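Calcium homeostasis modulator protein 5 (Homo sapiens, PDB 7D60) may assemble into large-pore channels, cone-shaped undecamers in the membrane whose gating and ion conduction are likely regulated by membrane lipids. Local coordinates at residues 14-17 / 18-22; 61-64 / 65-69; 96-99 / 100-104; 216-219 / 220-224. All coordinates share one frame; numbering follows the deposited sequence.

Contact 1: residues 14-17 / 18-22; sequences QKTV and IGYSF. With PA8 (1,2-dioctanoyl-sn-glycero-3-phosphate), chain O; PA8 (1,2-dioctanoyl-sn-glycero-3-phosphate), chain L.
Ser21 reaches back one turn of helix 15-38 to Val17. With OG beside the backbone N (chi1 -76°), it donates to Val17 O at 3.0 Å, nearly in line with the carbonyl bond. Two backbone bonds across the turn are weak: Ser21 N to the same Val17 O, and Gly19 N to Lys15 O.

Polar contact with lipid comes from Lys15, whose chain bends at chi3 and chi4 so that NZ meets ester oxygen O6 of the chain O phosphatidate, a doubtfully short bond.

The Tyr20 ring touches both lipids. Ester oxygen O8 of chain O sits 3.8 Å above its centre, while Tyr20 CE2 lies 3.7 Å from acyl carbon C6 of chain L. Thr16 O approaches Tyr20 CD2 obliquely at 3.2 Å. A serine in place of Tyr20 would probably open a gap between the lipids and strip O8 of its aromatic floor.

Among apolar contacts, Val17 CG1 packs on C13 of chain L at 3.7 Å, and Phe22 turns its ring edge to C18 of chain O.

The chemistry implies a start of S1 where the phosphatidate-binding Lys15 serves an ester carbonyl and Tyr20, Val17 and Phe22 pack on two lipids' ester groups and acyl chains.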
# COMPACT_ATOMS: atom_id res chain seq x y z
N GLN A 14 37.87 -5.84 1.09
CA GLN A 14 37.71 -7.06 1.89
C GLN A 14 36.89 -8.11 1.15
O GLN A 14 35.90 -8.61 1.66
CB GLN A 14 37.08 -6.72 3.23
CG GLN A 14 37.59 -5.45 3.87
CD GLN A 14 38.75 -5.70 4.80
OE1 GLN A 14 39.09 -6.84 5.10
NE2 GLN A 14 39.37 -4.62 5.27
N LYS A 15 37.30 -8.44 -0.07
CA LYS A 15 36.54 -9.38 -0.88
C LYS A 15 36.97 -10.83 -0.68
O LYS A 15 36.23 -11.73 -1.08
CB LYS A 15 36.65 -9.02 -2.37
CG LYS A 15 37.91 -9.51 -3.04
CD LYS A 15 38.02 -8.97 -4.45
CE LYS A 15 36.94 -9.54 -5.35
NZ LYS A 15 37.33 -10.86 -5.90
N THR A 16 38.12 -11.07 -0.08
CA THR A 16 38.59 -12.42 0.18
C THR A 16 38.08 -12.97 1.50
O THR A 16 38.31 -14.15 1.79
CB THR A 16 40.12 -12.47 0.16
OG1 THR A 16 40.56 -13.77 0.55
CG2 THR A 16 40.69 -11.44 1.11
N VAL A 17 37.41 -12.16 2.32
CA VAL A 17 36.79 -12.65 3.54
C VAL A 17 35.27 -12.70 3.44
O VAL A 17 34.63 -13.32 4.30
CB VAL A 17 37.21 -11.81 4.76
CG1 VAL A 17 38.71 -11.84 4.91
CG2 VAL A 17 36.73 -10.38 4.63
N ILE A 18 34.67 -12.05 2.44
CA ILE A 18 33.25 -12.25 2.19
C ILE A 18 33.05 -13.52 1.37
O ILE A 18 32.05 -14.23 1.56
CB ILE A 18 32.67 -11.00 1.51
CG1 ILE A 18 32.89 -9.78 2.39
CG2 ILE A 18 31.18 -11.15 1.24
CD1 ILE A 18 32.38 -8.48 1.79
N GLY A 19 33.99 -13.84 0.49
CA GLY A 19 33.90 -15.08 -0.27
C GLY A 19 34.08 -16.32 0.57
O GLY A 19 33.41 -17.33 0.35
N TYR A 20 34.98 -16.27 1.56
CA TYR A 20 35.15 -17.40 2.46
C TYR A 20 34.07 -17.48 3.53
O TYR A 20 33.90 -18.54 4.12
CB TYR A 20 36.52 -17.34 3.13
CG TYR A 20 37.64 -17.90 2.29
CD1 TYR A 20 37.47 -19.09 1.59
CD2 TYR A 20 38.86 -17.25 2.19
CE1 TYR A 20 38.49 -19.61 0.81
CE2 TYR A 20 39.88 -17.76 1.42
CZ TYR A 20 39.69 -18.94 0.74
OH TYR A 20 40.71 -19.45 -0.03
N SER A 21 33.34 -16.39 3.78
CA SER A 21 32.22 -16.43 4.71
C SER A 21 30.93 -16.84 4.03
O SER A 21 30.02 -17.35 4.70
CB SER A 21 32.03 -15.07 5.36
OG SER A 21 33.00 -14.84 6.36
N PHE A 22 30.81 -16.62 2.72
CA PHE A 22 29.66 -17.11 1.99
C PHE A 22 29.79 -18.59 1.67
O PHE A 22 28.78 -19.26 1.44
CB PHE A 22 29.47 -16.31 0.71
CG PHE A 22 28.10 -16.43 0.12
CD1 PHE A 22 27.88 -17.23 -1.00
CD2 PHE A 22 27.02 -15.76 0.68
CE1 PHE A 22 26.62 -17.35 -1.54
CE2 PHE A 22 25.76 -15.88 0.14
CZ PHE A 22 25.55 -16.68 -0.97
O1 PA8 O . 43.45 -15.43 -2.23
O2 PA8 O . 43.60 -14.36 -4.45
P1 PA8 O . 42.84 -15.37 -3.61
O3 PA8 O . 42.93 -16.73 -4.27
O4 PA8 O . 41.26 -14.92 -3.50
C1 PA8 O . 40.34 -15.55 -4.35
C2 PA8 O . 38.97 -15.50 -3.68
C3 PA8 O . 38.17 -14.35 -4.30
O5 PA8 O . 37.00 -14.86 -4.89
C4 PA8 O . 35.94 -13.94 -4.93
O6 PA8 O . 36.15 -12.78 -4.84
C5 PA8 O . 34.51 -14.44 -5.11
C6 PA8 O . 33.63 -14.10 -3.91
C7 PA8 O . 32.90 -12.77 -4.05
O7 PA8 O . 38.32 -16.72 -3.88
C12 PA8 O . 37.53 -17.16 -2.82
O8 PA8 O . 37.61 -16.65 -1.75
C13 PA8 O . 36.55 -18.31 -3.04
C14 PA8 O . 35.11 -17.91 -2.75
C15 PA8 O . 34.11 -18.77 -3.51
C16 PA8 O . 32.68 -18.49 -3.10
C17 PA8 O . 31.68 -19.34 -3.88
C18 PA8 O . 30.25 -19.14 -3.39
C19 PA8 O . 29.24 -19.88 -4.26
O1 PA8 L . 45.57 -11.06 1.15
O2 PA8 L . 47.67 -10.02 1.93
P1 PA8 L . 46.53 -10.95 2.31
O3 PA8 L . 45.81 -10.38 3.50
O4 PA8 L . 47.14 -12.43 2.69
C1 PA8 L . 46.50 -13.18 3.69
C2 PA8 L . 45.20 -13.75 3.12
C3 PA8 L . 45.49 -15.04 2.35
O5 PA8 L . 45.37 -16.12 3.23
C4 PA8 L . 44.32 -17.00 2.94
O6 PA8 L . 43.66 -16.85 1.97
C5 PA8 L . 44.02 -18.17 3.88
C6 PA8 L . 42.60 -18.68 3.72
C7 PA8 L . 42.27 -19.84 4.66
O7 PA8 L . 44.30 -14.01 4.16
C12 PA8 L . 43.32 -13.03 4.38
O8 PA8 L . 43.41 -11.96 3.87
C13 PA8 L . 42.13 -13.31 5.29
C14 PA8 L . 41.52 -14.70 5.08
C15 PA8 L . 40.43 -14.99 6.10
C16 PA8 L . 39.91 -16.41 6.00
C17 PA8 L . 38.76 -16.71 6.96
C18 PA8 L . 37.59 -15.74 6.79
C19 PA8 L . 36.29 -16.29 7.35

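Contact 2: residues 61-64 / 65-69; sequences VLLI and LGFFL. With PA8 (1,2-dioctanoyl-sn-glycero-3-phosphate), chain B; PA8 (1,2-dioctanoyl-sn-glycero-3-phosphate), chain M.
Val61 and Leu65 open the turn with a regular helical bond, Leu65 N donating to Val61 O at 3.1 Å with an N-H...O angle of 160°. Leu65 CB rests near the same oxygen, and its CG swings anti to the backbone N (chi1 -163°), which takes Leu65 CD1 to 3.8 Å from acyl carbon C17 of the chain B phosphatidate. Val61 itself packs on Ile187 of a neighbouring subunit.

Leu62, next along, turns its side chain to Trp114 of helix 109-120.

Leu63 and Phe67 run together off the same side of the helix, with Leu63 CD1 4.0 Å from Phe67 CE2. The ring also comes obliquely against the backbone, CD2 of Phe67 standing 3.4 Å from Leu63 O. Both side chains touch Ser107 of the same chain, and Leu63 O takes a weak bond from Gly66 N.

Ile64 and Phe68 repeat the pattern on another side of the helix: Ile64 CG2 meets Phe68 CE2 at 4.1 Å. Ile64 O accepts Phe67 N at 3.1 Å from well above the carbonyl plane, and Phe68 N weakly. Lipid also approaches the Phe68 ring obliquely, Phe68 CD1 lying 3.6 Å from ester oxygen O7 of chain B, and Leu195 of a neighbouring subunit packs on the same side chain. Bare of a side chain, Gly66 brings its CA to 3.4 Å from O6 of the chain M lipid.

The chemistry is thus almost wholly apolar, with several backbone groups bonded within the helix and Phe68 O taken by Trp74 NE1, which suits the end of S2 to sit among acyl chains, ester groups and the adjoining subunit.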
# COMPACT_ATOMS: atom_id res chain seq x y z
N VAL A 61 33.52 -34.72 -3.77
CA VAL A 61 32.92 -33.97 -4.87
C VAL A 61 33.32 -32.50 -4.80
O VAL A 61 33.58 -31.87 -5.83
CB VAL A 61 31.39 -34.17 -4.83
CG1 VAL A 61 30.66 -33.20 -5.73
CG2 VAL A 61 31.05 -35.59 -5.22
N LEU A 62 33.42 -31.95 -3.59
CA LEU A 62 33.82 -30.56 -3.44
C LEU A 62 35.30 -30.35 -3.73
O LEU A 62 35.72 -29.22 -4.01
CB LEU A 62 33.50 -30.07 -2.03
CG LEU A 62 32.03 -29.80 -1.69
CD1 LEU A 62 31.86 -29.63 -0.19
CD2 LEU A 62 31.52 -28.59 -2.42
N LEU A 63 36.10 -31.40 -3.67
CA LEU A 63 37.52 -31.28 -4.00
C LEU A 63 37.72 -31.23 -5.51
O LEU A 63 38.57 -30.47 -6.00
CB LEU A 63 38.29 -32.44 -3.38
CG LEU A 63 39.70 -32.73 -3.88
CD1 LEU A 63 40.67 -31.71 -3.33
CD2 LEU A 63 40.12 -34.12 -3.49
N ILE A 64 36.95 -32.01 -6.25
CA ILE A 64 37.07 -32.04 -7.71
C ILE A 64 36.50 -30.76 -8.31
O ILE A 64 37.05 -30.21 -9.27
CB ILE A 64 36.38 -33.31 -8.24
CG1 ILE A 64 37.32 -34.50 -8.11
CG2 ILE A 64 35.91 -33.17 -9.68
CD1 ILE A 64 36.67 -35.80 -8.35
N LEU A 65 35.44 -30.22 -7.70
CA LEU A 65 34.88 -28.94 -8.11
C LEU A 65 35.84 -27.78 -7.87
O LEU A 65 35.69 -26.73 -8.50
CB LEU A 65 33.57 -28.71 -7.38
CG LEU A 65 32.60 -27.65 -7.90
CD1 LEU A 65 32.02 -28.09 -9.23
CD2 LEU A 65 31.50 -27.40 -6.89
N GLY A 66 36.81 -27.93 -6.97
CA GLY A 66 37.80 -26.88 -6.78
C GLY A 66 38.87 -26.88 -7.85
O GLY A 66 39.52 -25.86 -8.06
N PHE A 67 39.08 -28.01 -8.52
CA PHE A 67 40.01 -28.05 -9.63
C PHE A 67 39.42 -27.48 -10.91
O PHE A 67 40.16 -26.98 -11.76
CB PHE A 67 40.47 -29.49 -9.89
CG PHE A 67 41.34 -30.05 -8.81
CD1 PHE A 67 42.49 -29.39 -8.42
CD2 PHE A 67 41.01 -31.24 -8.20
CE1 PHE A 67 43.29 -29.91 -7.42
CE2 PHE A 67 41.81 -31.77 -7.21
CZ PHE A 67 42.95 -31.10 -6.82
N PHE A 68 38.10 -27.57 -11.08
CA PHE A 68 37.47 -27.01 -12.28
C PHE A 68 37.46 -25.49 -12.24
O PHE A 68 37.70 -24.84 -13.27
CB PHE A 68 36.04 -27.52 -12.42
CG PHE A 68 35.92 -28.81 -13.16
CD1 PHE A 68 36.17 -28.87 -14.52
CD2 PHE A 68 35.50 -29.96 -12.51
CE1 PHE A 68 36.04 -30.06 -15.21
CE2 PHE A 68 35.36 -31.15 -13.20
CZ PHE A 68 35.63 -31.20 -14.55
N LEU A 69 37.18 -24.90 -11.09
CA LEU A 69 37.01 -23.46 -10.98
C LEU A 69 38.31 -22.72 -10.69
O LEU A 69 38.28 -21.51 -10.48
CB LEU A 69 35.98 -23.14 -9.90
CG LEU A 69 34.64 -23.86 -10.00
CD1 LEU A 69 33.72 -23.44 -8.88
CD2 LEU A 69 34.00 -23.58 -11.33
O1 PA8 B . 35.84 -23.22 -19.41
O2 PA8 B . 38.31 -23.07 -19.42
P1 PA8 B . 37.11 -23.71 -18.76
O3 PA8 B . 37.09 -23.32 -17.30
O4 PA8 B . 37.22 -25.35 -18.88
C1 PA8 B . 36.72 -26.14 -17.84
C2 PA8 B . 35.19 -26.13 -17.91
C3 PA8 B . 34.72 -27.18 -18.91
O5 PA8 B . 34.51 -28.39 -18.24
C4 PA8 B . 33.18 -28.82 -18.20
O6 PA8 B . 32.34 -28.22 -18.78
C5 PA8 B . 32.80 -30.07 -17.41
C6 PA8 B . 31.32 -30.10 -17.05
C7 PA8 B . 30.92 -31.34 -16.25
O7 PA8 B . 34.66 -26.42 -16.64
C12 PA8 B . 34.25 -25.31 -15.89
O8 PA8 B . 34.55 -24.21 -16.22
C13 PA8 B . 33.42 -25.50 -14.63
C14 PA8 B . 32.31 -26.53 -14.78
C15 PA8 B . 31.60 -26.78 -13.45
C16 PA8 B . 30.59 -27.92 -13.55
C17 PA8 B . 29.80 -28.14 -12.26
C18 PA8 B . 29.09 -26.87 -11.78
C19 PA8 B . 27.95 -27.18 -10.82
O1 PA8 M . 40.64 -18.67 -9.25
O2 PA8 M . 43.01 -18.89 -8.65
P1 PA8 M . 41.62 -18.68 -8.11
O3 PA8 M . 41.58 -17.35 -7.38
O4 PA8 M . 41.25 -19.88 -7.05
C1 PA8 M . 40.20 -19.69 -6.14
C2 PA8 M . 38.95 -20.39 -6.67
C3 PA8 M . 38.75 -21.73 -5.97
O5 PA8 M . 37.58 -21.66 -5.20
C4 PA8 M . 36.73 -22.77 -5.30
O6 PA8 M . 37.01 -23.67 -6.02
C5 PA8 M . 35.44 -22.82 -4.49
C6 PA8 M . 34.60 -24.06 -4.80
C7 PA8 M . 33.33 -24.13 -3.96
O7 PA8 M . 37.84 -19.58 -6.43
C12 PA8 M . 37.23 -19.08 -7.58
O8 PA8 M . 37.84 -18.41 -8.33
C13 PA8 M . 35.76 -19.39 -7.86
C14 PA8 M . 35.04 -18.22 -8.52
C15 PA8 M . 33.71 -18.64 -9.14
C16 PA8 M . 32.75 -19.22 -8.12
C17 PA8 M . 31.35 -19.44 -8.69
C18 PA8 M . 30.48 -18.19 -8.61
C19 PA8 M . 29.02 -18.49 -8.97

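Contact 3: residues 96-99 / 100-104; sequences FFYV and LGQIT. With PA8 (1,2-dioctanoyl-sn-glycero-3-phosphate), chain N.
Tyr98 and Gln102 cross obliquely one turn apart, their ring and amide planes 55° from each other. Tyr98 carries its CG anti to the backbone N (chi1 178°), and two neighbours approach the ring obliquely from the same side of its plane: Tyr98 CE2 is 3.2 Å from Gln102 OE1, while Tyr98 CD1 is 3.7 Å from acyl carbon C7 of the chain N phosphatidate. Gln102 turns the other way, with CG beside the backbone N (chi1 -71°) and the chain extended beyond it. That shape leaves OE1 at the tyrosine and carries Gln102 NE2 to 3.1 Å from phosphate oxygen O2 of the chain N lipid, while Gln102 CG passes ester oxygen O6 of the same lipid at 3.4 Å.

On another side of the helix, Phe96 and Leu100 run alongside each other, Phe96 CZ touching Leu100 CD2 at 3.7 Å. The Phe96 ring also meets that of Phe88, and its side chain touches Leu76.

Val99 and Ile103 meet at a slant, with Ile103 CD1 4.0 Å from Val99 CG1. Val99 O takes two backbone donors, Ile103 N in the carbonyl plane and Gln102 N from above it. Thr104 OG1 bends back to donate to Leu100 O, a serine/threonine-to-backbone bond common within membrane helices. Ile103 continues the packing onto Arg72 and Ser73 of helix 71-77.

This is the cytoplasmic entry of transmembrane helix S3, where Gln102, an experimentally identified phosphatidate-binding residue, and Tyr98 form one wall of a lipid pocket completed by Leu105, Val109 and residues of S4 such as Ser194 and Thr197.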
# COMPACT_ATOMS: atom_id res chain seq x y z
N PHE A 96 57.50 -26.08 -10.42
CA PHE A 96 56.29 -26.78 -10.83
C PHE A 96 55.57 -27.42 -9.65
O PHE A 96 54.34 -27.43 -9.61
CB PHE A 96 56.64 -27.85 -11.86
CG PHE A 96 55.51 -28.79 -12.16
CD1 PHE A 96 54.40 -28.35 -12.86
CD2 PHE A 96 55.55 -30.11 -11.73
CE1 PHE A 96 53.35 -29.21 -13.13
CE2 PHE A 96 54.50 -30.97 -12.00
CZ PHE A 96 53.41 -30.52 -12.70
N PHE A 97 56.32 -27.91 -8.66
CA PHE A 97 55.70 -28.46 -7.47
C PHE A 97 55.22 -27.38 -6.52
O PHE A 97 54.30 -27.62 -5.73
CB PHE A 97 56.67 -29.40 -6.76
CG PHE A 97 57.04 -30.60 -7.56
CD1 PHE A 97 56.16 -31.66 -7.68
CD2 PHE A 97 58.26 -30.66 -8.22
CE1 PHE A 97 56.49 -32.77 -8.43
CE2 PHE A 97 58.60 -31.77 -8.97
CZ PHE A 97 57.71 -32.82 -9.07
N TYR A 98 55.82 -26.19 -6.57
CA TYR A 98 55.34 -25.10 -5.72
C TYR A 98 54.01 -24.56 -6.23
O TYR A 98 53.15 -24.17 -5.44
CB TYR A 98 56.38 -23.99 -5.64
CG TYR A 98 55.94 -22.80 -4.82
CD1 TYR A 98 55.99 -22.83 -3.44
CD2 TYR A 98 55.46 -21.65 -5.43
CE1 TYR A 98 55.59 -21.75 -2.68
CE2 TYR A 98 55.05 -20.56 -4.69
CZ TYR A 98 55.12 -20.62 -3.32
OH TYR A 98 54.71 -19.53 -2.58
N VAL A 99 53.84 -24.50 -7.55
CA VAL A 99 52.57 -24.04 -8.10
C VAL A 99 51.50 -25.09 -7.90
O VAL A 99 50.38 -24.78 -7.49
CB VAL A 99 52.73 -23.65 -9.58
CG1 VAL A 99 51.42 -23.13 -10.14
CG2 VAL A 99 53.79 -22.59 -9.73
N LEU A 100 51.83 -26.36 -8.16
CA LEU A 100 50.90 -27.47 -7.96
C LEU A 100 50.50 -27.66 -6.51
O LEU A 100 49.41 -28.17 -6.24
CB LEU A 100 51.51 -28.76 -8.50
CG LEU A 100 50.59 -29.94 -8.79
CD1 LEU A 100 49.32 -29.49 -9.48
CD2 LEU A 100 51.32 -30.97 -9.63
N GLY A 101 51.35 -27.25 -5.56
CA GLY A 101 50.95 -27.24 -4.17
C GLY A 101 49.95 -26.15 -3.85
O GLY A 101 49.19 -26.28 -2.89
N GLN A 102 49.93 -25.08 -4.63
CA GLN A 102 48.99 -23.99 -4.38
C GLN A 102 47.59 -24.31 -4.87
O GLN A 102 46.61 -23.88 -4.26
CB GLN A 102 49.48 -22.70 -5.02
CG GLN A 102 50.68 -22.09 -4.37
CD GLN A 102 50.99 -20.72 -4.92
OE1 GLN A 102 51.96 -20.54 -5.66
NE2 GLN A 102 50.16 -19.74 -4.58
N ILE A 103 47.47 -25.03 -5.99
CA ILE A 103 46.15 -25.47 -6.45
C ILE A 103 45.57 -26.49 -5.48
O ILE A 103 44.38 -26.44 -5.14
CB ILE A 103 46.23 -26.02 -7.89
CG1 ILE A 103 46.42 -24.90 -8.92
CG2 ILE A 103 45.01 -26.81 -8.28
CD1 ILE A 103 47.80 -24.71 -9.41
N THR A 104 46.41 -27.40 -4.98
CA THR A 104 45.94 -28.46 -4.09
C THR A 104 45.51 -27.91 -2.73
O THR A 104 44.49 -28.34 -2.18
CB THR A 104 47.03 -29.50 -3.91
OG1 THR A 104 47.63 -29.78 -5.18
CG2 THR A 104 46.45 -30.78 -3.36
O1 PA8 N . 48.72 -15.64 -3.82
O2 PA8 N . 50.64 -17.02 -3.16
P1 PA8 N . 49.51 -16.16 -2.65
O3 PA8 N . 50.07 -15.00 -1.86
O4 PA8 N . 48.52 -17.06 -1.67
C1 PA8 N . 49.01 -17.55 -0.46
C2 PA8 N . 49.19 -19.06 -0.59
C3 PA8 N . 50.68 -19.37 -0.76
O5 PA8 N . 51.06 -20.36 0.15
C4 PA8 N . 51.24 -21.62 -0.41
O6 PA8 N . 50.37 -22.11 -1.03
C5 PA8 N . 52.54 -22.39 -0.23
C6 PA8 N . 52.36 -23.87 -0.59
C7 PA8 N . 53.65 -24.52 -1.08
O7 PA8 N . 48.70 -19.71 0.55
C12 PA8 N . 47.68 -20.64 0.33
O8 PA8 N . 47.17 -20.74 -0.74
C13 PA8 N . 47.21 -21.53 1.48
C14 PA8 N . 45.72 -21.85 1.42
C15 PA8 N . 45.17 -22.34 2.76
C16 PA8 N . 45.42 -23.82 3.01
C17 PA8 N . 44.21 -24.51 3.65
C18 PA8 N . 44.48 -25.96 4.01
C19 PA8 N . 43.44 -26.53 4.98

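Contact 4: residues 216-219 / 220-224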
# COMPACT_ATOMS: atom_id res chain seq x y z
N LYS A 216 50.90 -6.93 -7.59
CA LYS A 216 49.51 -7.37 -7.64
C LYS A 216 48.63 -6.39 -8.39
O LYS A 216 47.61 -6.80 -8.96
CB LYS A 216 48.97 -7.55 -6.23
CG LYS A 216 49.45 -8.81 -5.55
CD LYS A 216 49.07 -8.80 -4.08
CE LYS A 216 49.63 -10.01 -3.35
NZ LYS A 216 49.77 -11.18 -4.25
N THR A 217 48.97 -5.11 -8.40
CA THR A 217 48.20 -4.14 -9.17
C THR A 217 48.45 -4.29 -10.66
O THR A 217 47.53 -4.11 -11.47
CB THR A 217 48.54 -2.72 -8.71
OG1 THR A 217 48.55 -2.68 -7.28
CG2 THR A 217 47.53 -1.72 -9.21
N TYR A 218 49.68 -4.62 -11.05
CA TYR A 218 50.00 -4.77 -12.46
C TYR A 218 49.37 -6.03 -13.03
O TYR A 218 48.84 -6.00 -14.14
CB TYR A 218 51.51 -4.80 -12.67
CG TYR A 218 51.89 -5.19 -14.07
CD1 TYR A 218 51.60 -4.36 -15.14
CD2 TYR A 218 52.49 -6.41 -14.33
CE1 TYR A 218 51.93 -4.73 -16.42
CE2 TYR A 218 52.82 -6.78 -15.61
CZ TYR A 218 52.54 -5.93 -16.65
OH TYR A 218 52.86 -6.29 -17.93
N ALA A 219 49.42 -7.14 -12.29
CA ALA A 219 48.86 -8.39 -12.78
C ALA A 219 47.35 -8.36 -12.87
O ALA A 219 46.77 -9.13 -13.64
CB ALA A 219 49.30 -9.54 -11.88
N GLN A 220 46.69 -7.49 -12.12
CA GLN A 220 45.24 -7.40 -12.17
C GLN A 220 44.75 -6.71 -13.42
O GLN A 220 43.72 -7.10 -13.97
CB GLN A 220 44.71 -6.66 -10.94
CG GLN A 220 43.30 -7.05 -10.56
CD GLN A 220 42.26 -6.20 -11.26
OE1 GLN A 220 42.41 -4.98 -11.36
NE2 GLN A 220 41.21 -6.84 -11.76
N LYS A 221 45.44 -5.68 -13.88
CA LYS A 221 44.99 -5.02 -15.09
C LYS A 221 45.93 -5.20 -16.27
O LYS A 221 45.83 -4.45 -17.24
CB LYS A 221 44.74 -3.55 -14.85
CG LYS A 221 45.91 -2.79 -14.34
CD LYS A 221 45.38 -1.60 -13.61
CE LYS A 221 46.35 -0.48 -13.69
NZ LYS A 221 45.78 0.74 -13.10
N GLU A 222 46.85 -6.16 -16.20
CA GLU A 222 47.32 -6.75 -17.44
C GLU A 222 46.27 -7.71 -17.98
O GLU A 222 46.18 -7.93 -19.19
CB GLU A 222 48.64 -7.48 -17.23
CG GLU A 222 49.33 -7.88 -18.51
CD GLU A 222 50.52 -8.77 -18.27
OE1 GLU A 222 50.74 -9.18 -17.12
OE2 GLU A 222 51.25 -9.06 -19.24
N LYS A 223 45.43 -8.26 -17.10
CA LYS A 223 44.33 -9.12 -17.51
C LYS A 223 43.19 -8.33 -18.12
O LYS A 223 42.52 -8.83 -19.03
CB LYS A 223 43.81 -9.91 -16.31
CG LYS A 223 44.54 -11.21 -16.06
CD LYS A 223 43.88 -11.98 -14.93
CE LYS A 223 44.88 -12.86 -14.19
NZ LYS A 223 45.70 -12.10 -13.22
N GLU A 224 42.93 -7.12 -17.63
CA GLU A 224 41.85 -6.31 -18.19
C GLU A 224 42.24 -5.72 -19.53
O GLU A 224 41.39 -5.61 -20.43
CB GLU A 224 41.47 -5.20 -17.22
CG GLU A 224 40.66 -5.66 -16.03
CD GLU A 224 40.56 -4.61 -14.94
OE1 GLU A 224 41.11 -3.50 -15.13
OE2 GLU A 224 39.93 -4.89 -13.90
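Tyr218 and Glu222 lean across each other on successive turns of helix 209-246. The planes of ring and carboxylate are only 29° apart, and the carboxylate sits off the ring, above its CE2 and OH side: Glu222 CD is 3.4 Å from Tyr218 OH, and Glu222 OE1 is 3.5 Å from Tyr218 CE2. Nearer the backbone, Glu222 CB stands over one ring face, offset toward its rim. Both side chains start with CG anti to the backbone N (chi1 170° for Tyr218 and -168° for Glu222), and the glutamate stays extended beyond. Beneath them Glu222 N donates to Tyr218 O at 2.9 Å.

The phenol OH is hydrogen-bonded to Asn241 ND2 of a neighbouring subunit, and both it and Glu222 OE2 have weak bonds to Ser279 of their own chain. An alanine in place of Glu222 would probably leave the hydroxyl end of Tyr218 without its carboxylate neighbour and cost Ser279 a weak partner.

Lys223 curls backward instead: its chain bends at chi4, and Lys223 NZ reaches Ala219 O at 3.2 Å, arriving from above the carbonyl plane. Lys221 points elsewhere, its CG passing Thr217 O at 3.6 Å before the extended chain hands NZ to Leu231 O of the neighbouring subunit. Gln220 NE2 holds Glu224 OE2 at 3.2 Å within the second segment.

Pairs of residues four apart, such as Tyr218 with Glu222 and Ala219 with Lys223, thus line the cytoplasmic helix 209-246, which meets the neighbouring subunit of the undecamer through Tyr218 and Lys221.

All four contacts are local turns of single helices, so none closes a long loop; they follow one another in series, without nesting or crossing. From the N terminus, contact 1 lies at the start of helix 15-38 (S1) and contact 2 at the end of helix 47-68 (S2), about 18 Å apart between centres. Contact 3 begins S3 and touches contact 2 directly, Phe67 CD1 packing on Ile103 CG2 at 3.6 Å. Contact 4, in the cytoplasmic helix 209-246, touches none of the others. Lipid lines the first three, and across the subunit boundary Val17 of contact 1 packs on Leu69 of a neighbouring copy's contact 2.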